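Local coordinates for protein Bug27 (Bordetella pertussis, PDB 2QPQ) that probably binds a small solute in the periplasm for transport, as a Venus-flytrap protein of the Bug family, at residues V259-K262 against L263-G267; V181-A184 against S185-I188; F278-M281 against V282-I286. All coordinates share one frame; numbering follows the deposited sequence.

Contact 1 (V259-K262 against L263-G267)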
loop_
_atom_site.group_PDB
_atom_site.type_symbol
_atom_site.label_atom_id
_atom_site.label_comp_id
_atom_site.label_asym_id
_atom_site.label_seq_id
_atom_site.Cartn_x
_atom_site.Cartn_y
_atom_site.Cartn_z
ATOM N N VAL A 259 -5.511 -2.123 19.467
ATOM C CA VAL A 259 -4.936 -1.831 18.154
ATOM C C VAL A 259 -4.948 -3.042 17.260
ATOM O O VAL A 259 -5.323 -2.924 16.082
ATOM C CB VAL A 259 -3.497 -1.285 18.299
ATOM C CG1 VAL A 259 -2.788 -1.253 16.947
ATOM C CG2 VAL A 259 -3.558 0.096 18.924
ATOM N N GLN A 260 -4.537 -4.194 17.790
ATOM C CA GLN A 260 -4.471 -5.443 16.991
ATOM C C GLN A 260 -5.854 -5.838 16.464
ATOM O O GLN A 260 -6.009 -6.247 15.309
ATOM C CB GLN A 260 -3.905 -6.620 17.813
ATOM C CG GLN A 260 -2.370 -6.561 18.073
ATOM C CD GLN A 260 -1.568 -6.717 16.797
ATOM O OE1 GLN A 260 -1.795 -7.638 16.013
ATOM N NE2 GLN A 260 -0.617 -5.802 16.574
ATOM N N LYS A 261 -6.854 -5.716 17.330
ATOM C CA LYS A 261 -8.235 -6.120 16.986
ATOM C C LYS A 261 -8.779 -5.235 15.870
ATOM O O LYS A 261 -9.292 -5.740 14.885
ATOM C CB LYS A 261 -9.151 -6.046 18.229
ATOM C CG LYS A 261 -10.636 -6.136 17.910
ATOM C CD LYS A 261 -11.522 -5.901 19.124
ATOM C CE LYS A 261 -13.005 -6.025 18.720
ATOM N NZ LYS A 261 -13.266 -7.350 18.058
ATOM N N LYS A 262 -8.651 -3.923 16.055
ATOM C CA LYS A 262 -9.072 -2.928 15.095
ATOM C C LYS A 262 -8.517 -3.231 13.723
ATOM O O LYS A 262 -9.255 -3.218 12.751
ATOM C CB LYS A 262 -8.625 -1.527 15.507
ATOM C CG LYS A 262 -9.192 -0.444 14.611
ATOM C CD LYS A 262 -8.448 0.859 14.746
ATOM C CE LYS A 262 -8.604 1.709 13.485
ATOM N NZ LYS A 262 -9.418 2.943 13.667
ATOM N N LEU A 263 -7.205 -3.451 13.641
ATOM C CA LEU A 263 -6.572 -3.729 12.357
ATOM C C LEU A 263 -7.032 -5.040 11.753
ATOM O O LEU A 263 -7.328 -5.106 10.567
ATOM C CB LEU A 263 -5.050 -3.728 12.503
ATOM C CG LEU A 263 -4.307 -2.394 12.312
ATOM C CD1 LEU A 263 -4.974 -1.203 12.922
ATOM C CD2 LEU A 263 -2.882 -2.482 12.811
ATOM N N ALA A 264 -7.076 -6.093 12.564
ATOM C CA ALA A 264 -7.472 -7.385 12.040
ATOM C C ALA A 264 -8.882 -7.301 11.493
ATOM O O ALA A 264 -9.163 -7.866 10.434
ATOM C CB ALA A 264 -7.385 -8.469 13.112
ATOM N N ASP A 265 -9.759 -6.594 12.214
ATOM C CA ASP A 265 -11.170 -6.482 11.837
ATOM C C ASP A 265 -11.283 -5.824 10.470
ATOM O O ASP A 265 -12.219 -6.113 9.728
ATOM C CB ASP A 265 -11.936 -5.623 12.841
ATOM C CG ASP A 265 -12.267 -6.365 14.144
ATOM O OD1 ASP A 265 -11.975 -7.574 14.286
ATOM O OD2 ASP A 265 -12.835 -5.705 15.032
ATOM N N LEU A 266 -10.351 -4.905 10.186
ATOM C CA LEU A 266 -10.254 -4.185 8.901
ATOM C C LEU A 266 -9.604 -4.962 7.764
ATOM O O LEU A 266 -9.735 -4.606 6.612
ATOM C CB LEU A 266 -9.528 -2.848 9.087
ATOM C CG LEU A 266 -10.300 -1.778 9.839
ATOM C CD1 LEU A 266 -9.450 -0.573 10.134
ATOM C CD2 LEU A 266 -11.496 -1.388 9.020
ATOM N N GLY A 267 -8.913 -6.039 8.062
ATOM C CA GLY A 267 -8.292 -6.809 7.004
ATOM C C GLY A 267 -6.828 -6.465 6.842
ATOM O O GLY A 267 -6.195 -6.947 5.883
#
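The carboxylate of Asp-265 is the flat group here, and both of its partners belong to Lys-261, one helical turn back. The carbonyl oxygen of Lys-261 lies over one face, almost directly above CG of Asp-265 at 3.1 Å. The ammonium group arrives instead at the oxygen end, where NZ of Lys-261 stands 3.5 Å from OD2 of Asp-265 in a salt bridge whose hydrogen bond is weak. Two first torsions lean the side chains together: CG of Lys-261 sits beside its own carbonyl carbon (chi1 167°), which brings it to OD2 of Asp-265, while CG of Asp-265 sits beside its backbone N (chi1 -77°). The lysine then runs out extended, and a bend at its last torsion places NZ alone.

On the next flank Lys-262 and Leu-266 lie alongside each other, pointing the same way, with CE of the lysine 4.1 Å from CD1 of the leucine. The backbone is an ordinary alpha helix, Asp-265 N bonding to Lys-261 O at 2.8 Å, until Gly-267 ends it. With phi at 98°, this glycine closes a Schellman motif: its N bonds Ala-264 O at 3.0 Å and, weakly, Leu-263 O.

Val-259, Leu-263 and Leu-266 settle on helix 21-35 through Tyr-32, Leu-28 and Met-24, whereas Gln-260 ties the helix to Met-254 O and to Thr-270 in the following strand, 269-273.

Contact 2 (V181-A184 against S185-I188); sequences VVTA and SSAI
Three hydroxyls share one torsion at the start of this helix: OG1 of Thr-183 (chi1 62°), OG of Ser-185 (chi1 49°) and OG of Ser-186 (chi1 63°) each stand between their own backbone N and carbonyl carbon. The shared torsion turns OG1 of Thr-183 toward OG of Ser-185, where the two meet in a 3.1 Å hydrogen bond that either could donate, and OG of Ser-186 toward the carbonyl of Thr-183. Ser-186 OG donates a hydrogen bond to Thr-183 O at 2.8 Å, in the carbonyl plane and on a lone pair. The same oxygen also accepts from Ala-187 N at 3.2 Å, so two donors grip it and fix the first turn.

Thr-183 occupies the N-cap position before helix 184-192, at the point where strand 180-183 of the large mixed sheet runs into the helix. Its side chain lies about 4 Å from a bound citrate, probably a crystallisation component; the position is consistent with a ligand pocket near this helix start, as expected in a Venus-flytrap binding protein.

On the apolar flank CG2 of Val-182 rests against CB of Ala-187 at 3.8 Å, and CD1 of Ile-188 approaches CB of Ala-184 at 4.2 Å. Val-182 also touches Cys-136 and Ser-186 touches Cys-165, the two halves of a disulfide, while Ser-185 OG has a second, weak bond to Tyr-268 OH.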
loop_
_atom_site.group_PDB
_atom_site.type_symbol
_atom_site.label_atom_id
_atom_site.label_comp_id
_atom_site.label_asym_id
_atom_site.label_seq_id
_atom_site.Cartn_x
_atom_site.Cartn_y
_atom_site.Cartn_z
ATOM N N VAL A 181 -9.044 -3.307 -8.923
ATOM C CA VAL A 181 -8.096 -3.737 -7.922
ATOM C C VAL A 181 -8.002 -2.664 -6.843
ATOM O O VAL A 181 -7.634 -1.520 -7.110
ATOM C CB VAL A 181 -6.758 -3.992 -8.566
ATOM C CG1 VAL A 181 -5.756 -4.486 -7.514
ATOM C CG2 VAL A 181 -6.994 -5.011 -9.706
ATOM N N VAL A 182 -8.375 -3.036 -5.615
ATOM C CA VAL A 182 -8.375 -2.074 -4.533
ATOM C C VAL A 182 -7.772 -2.764 -3.303
ATOM O O VAL A 182 -7.499 -3.964 -3.324
ATOM C CB VAL A 182 -9.810 -1.470 -4.268
ATOM C CG1 VAL A 182 -10.350 -0.765 -5.542
ATOM C CG2 VAL A 182 -10.791 -2.548 -3.827
ATOM N N THR A 183 -7.569 -2.026 -2.229
ATOM C CA THR A 183 -7.069 -2.664 -1.026
ATOM C C THR A 183 -8.168 -3.552 -0.464
ATOM O O THR A 183 -9.369 -3.187 -0.512
ATOM C CB THR A 183 -6.701 -1.631 0.042
ATOM O OG1 THR A 183 -7.871 -0.902 0.396
ATOM C CG2 THR A 183 -5.585 -0.678 -0.441
ATOM N N ALA A 184 -7.760 -4.702 0.069
ATOM C CA ALA A 184 -8.657 -5.566 0.841
ATOM C C ALA A 184 -9.479 -4.834 1.918
ATOM O O ALA A 184 -10.680 -5.055 2.062
ATOM C CB ALA A 184 -7.878 -6.745 1.436
ATOM N N SER A 185 -8.846 -3.943 2.654
ATOM C CA SER A 185 -9.503 -3.177 3.716
ATOM C C SER A 185 -10.699 -2.326 3.232
ATOM O O SER A 185 -11.756 -2.320 3.890
ATOM C CB SER A 185 -8.470 -2.287 4.407
ATOM O OG SER A 185 -7.735 -1.602 3.399
ATOM N N SER A 186 -10.529 -1.613 2.106
ATOM C CA SER A 186 -11.649 -0.892 1.468
ATOM C C SER A 186 -12.790 -1.809 1.017
ATOM O O SER A 186 -13.966 -1.457 1.163
ATOM C CB SER A 186 -11.194 0.002 0.291
ATOM O OG SER A 186 -10.622 -0.725 -0.799
ATOM N N ALA A 187 -12.440 -2.978 0.493
ATOM C CA ALA A 187 -13.401 -3.839 -0.214
ATOM C C ALA A 187 -14.151 -4.780 0.718
ATOM O O ALA A 187 -15.294 -5.180 0.424
ATOM C CB ALA A 187 -12.683 -4.653 -1.232
ATOM N N ILE A 188 -13.495 -5.158 1.813
ATOM C CA ILE A 188 -14.021 -6.257 2.653
ATOM C C ILE A 188 -15.480 -6.021 3.097
ATOM O O ILE A 188 -16.301 -6.913 2.921
ATOM C CB ILE A 188 -13.040 -6.681 3.833
ATOM C CG1 ILE A 188 -11.933 -7.588 3.295
ATOM C CG2 ILE A 188 -13.754 -7.493 4.905
ATOM C CD1 ILE A 188 -10.783 -7.806 4.285
#

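Contact 3 (F278-M281 against V282-I286)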
loop_
_atom_site.group_PDB
_atom_site.type_symbol
_atom_site.label_atom_id
_atom_site.label_comp_id
_atom_site.label_asym_id
_atom_site.label_seq_id
_atom_site.Cartn_x
_atom_site.Cartn_y
_atom_site.Cartn_z
ATOM N N PHE A 278 12.977 -3.645 7.545
ATOM C CA PHE A 278 12.088 -2.787 6.779
ATOM C C PHE A 278 12.922 -2.048 5.707
ATOM O O PHE A 278 12.483 -1.901 4.556
ATOM C CB PHE A 278 11.278 -1.821 7.712
ATOM C CG PHE A 278 10.239 -0.965 6.989
ATOM C CD1 PHE A 278 9.612 -1.430 5.812
ATOM C CD2 PHE A 278 9.848 0.259 7.508
ATOM C CE1 PHE A 278 8.652 -0.663 5.165
ATOM C CE2 PHE A 278 8.879 1.040 6.859
ATOM C CZ PHE A 278 8.289 0.566 5.674
ATOM N N GLN A 279 14.106 -1.578 6.085
ATOM C CA GLN A 279 15.003 -0.931 5.122
ATOM C C GLN A 279 15.302 -1.833 3.940
ATOM O O GLN A 279 15.287 -1.391 2.775
ATOM C CB GLN A 279 16.332 -0.470 5.759
ATOM C CG GLN A 279 17.250 0.327 4.781
ATOM C CD GLN A 279 16.611 1.633 4.365
ATOM O OE1 GLN A 279 15.915 2.242 5.155
ATOM N NE2 GLN A 279 16.797 2.043 3.119
ATOM N N LYS A 280 15.592 -3.103 4.229
ATOM C CA LYS A 280 15.811 -4.053 3.151
ATOM C C LYS A 280 14.571 -4.203 2.248
ATOM O O LYS A 280 14.704 -4.255 1.021
ATOM C CB LYS A 280 16.261 -5.398 3.720
ATOM C CG LYS A 280 16.784 -6.442 2.684
ATOM C CD LYS A 280 18.123 -6.052 2.063
ATOM C CE LYS A 280 18.616 -7.165 1.098
ATOM N NZ LYS A 280 19.502 -6.602 0.043
ATOM N N MET A 281 13.382 -4.284 2.857
ATOM C CA MET A 281 12.132 -4.417 2.101
ATOM C C MET A 281 11.934 -3.210 1.192
ATOM O O MET A 281 11.572 -3.373 0.033
ATOM C CB MET A 281 10.925 -4.491 3.048
ATOM C CG MET A 281 11.013 -5.492 4.197
ATOM S SD MET A 281 9.522 -5.510 5.228
ATOM C CE MET A 281 8.280 -5.285 3.885
ATOM N N VAL A 282 12.179 -2.005 1.722
ATOM C CA VAL A 282 12.028 -0.758 0.935
ATOM C C VAL A 282 12.942 -0.841 -0.296
ATOM O O VAL A 282 12.503 -0.608 -1.415
ATOM C CB VAL A 282 12.342 0.539 1.763
ATOM C CG1 VAL A 282 12.414 1.819 0.856
ATOM C CG2 VAL A 282 11.334 0.742 2.878
ATOM N N GLU A 283 14.204 -1.181 -0.091
ATOM C CA GLU A 283 15.181 -1.194 -1.211
ATOM C C GLU A 283 14.891 -2.301 -2.226
ATOM O O GLU A 283 14.980 -2.103 -3.426
ATOM C CB GLU A 283 16.617 -1.280 -0.639
ATOM C CG GLU A 283 16.971 0.018 0.087
ATOM C CD GLU A 283 18.422 0.078 0.579
ATOM O OE1 GLU A 283 19.270 -0.579 -0.066
ATOM O OE2 GLU A 283 18.701 0.810 1.570
ATOM N N THR A 284 14.532 -3.473 -1.721
ATOM C CA THR A 284 14.145 -4.598 -2.568
ATOM C C THR A 284 12.916 -4.264 -3.429
ATOM O O THR A 284 12.878 -4.606 -4.601
ATOM C CB THR A 284 13.841 -5.825 -1.713
ATOM O OG1 THR A 284 15.055 -6.226 -1.068
ATOM C CG2 THR A 284 13.292 -6.967 -2.570
ATOM N N ASP A 285 11.933 -3.576 -2.844
ATOM C CA ASP A 285 10.699 -3.266 -3.570
ATOM C C ASP A 285 10.944 -2.136 -4.566
ATOM O O ASP A 285 10.365 -2.104 -5.632
ATOM C CB ASP A 285 9.561 -2.943 -2.606
ATOM C CG ASP A 285 8.845 -4.204 -2.096
ATOM O OD1 ASP A 285 9.204 -5.334 -2.530
ATOM O OD2 ASP A 285 7.907 -4.077 -1.288
ATOM N N ILE A 286 11.821 -1.214 -4.213
ATOM C CA ILE A 286 12.200 -0.182 -5.156
ATOM C C ILE A 286 12.729 -0.862 -6.406
ATOM O O ILE A 286 12.292 -0.537 -7.522
ATOM C CB ILE A 286 13.255 0.774 -4.562
ATOM C CG1 ILE A 286 12.569 1.733 -3.565
ATOM C CG2 ILE A 286 13.941 1.583 -5.719
ATOM C CD1 ILE A 286 13.511 2.645 -2.794
HETATM O O HOH W 1 17.606 -4.842 -0.814
HETATM O O HOH W 2 19.293 -3.260 0.557
#
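Residues 278-286 form uninterrupted alpha helix, every amide from Val-282 to Ile-286 bonding to the carbonyl four residues earlier. Val-282 N reaches Phe-278 O at 2.9 Å, and Thr-284 N reaches Lys-280 O at the same distance. That last carbonyl carries a second donor, the hydroxyl of Thr-284: OG1 lies 2.9 Å from Lys-280 O and well above the carbonyl plane rather than on a lone pair. With OG1 beside its backbone N (chi1 -65°), the threonine folds back onto the previous turn.

Side chains four residues apart pair on successive turns of the long helix 275-296 near the C-terminus, apolar on one flank and polar on another, which makes this part of it amphipathic. On the polar flank NE2 of Gln-279 donates to OE2 of Glu-283 at 2.7 Å, nearly straight (166°) and on the carboxylate's anti lone pair; the two flat groups are turned 70° apart. Gln-279 OE1 accepts from Ala-95 N, so both ends of the amide are held and its rotation is fixed. One water links NZ of Lys-280 to OG1 of Thr-284, accepting from NZ at 2.7 Å.

On the buried flank CG2 of Val-282 sits over one face of the Phe-278 ring, a CH-pi contact 4.1 Å from its centroid and offset toward the rim. Trp-229 of strand 227-235 meets this ring edge-to-face.

All three are local contacts between residues close in sequence, yet they sample different places in the fold. Contact 2 is the most enclosed, with no exposed residue among those that touch, and it alone joins a strand to a helix; its hydroxyls bond to one another and to Thr-183 O at a helix start. Contacts 1 and 3 each lie within a single helix that pairs a buried apolar flank with a more exposed charged or polar one, contact 1 at a helix end and contact 3 in the first half of a long helix. Contacts 1 and 2 touch, Gly-267 CA packing on Ile-188 CD1, whereas contact 3 stays about 14 Å from either by nearest atoms and lies across the chain's centre from contact 2.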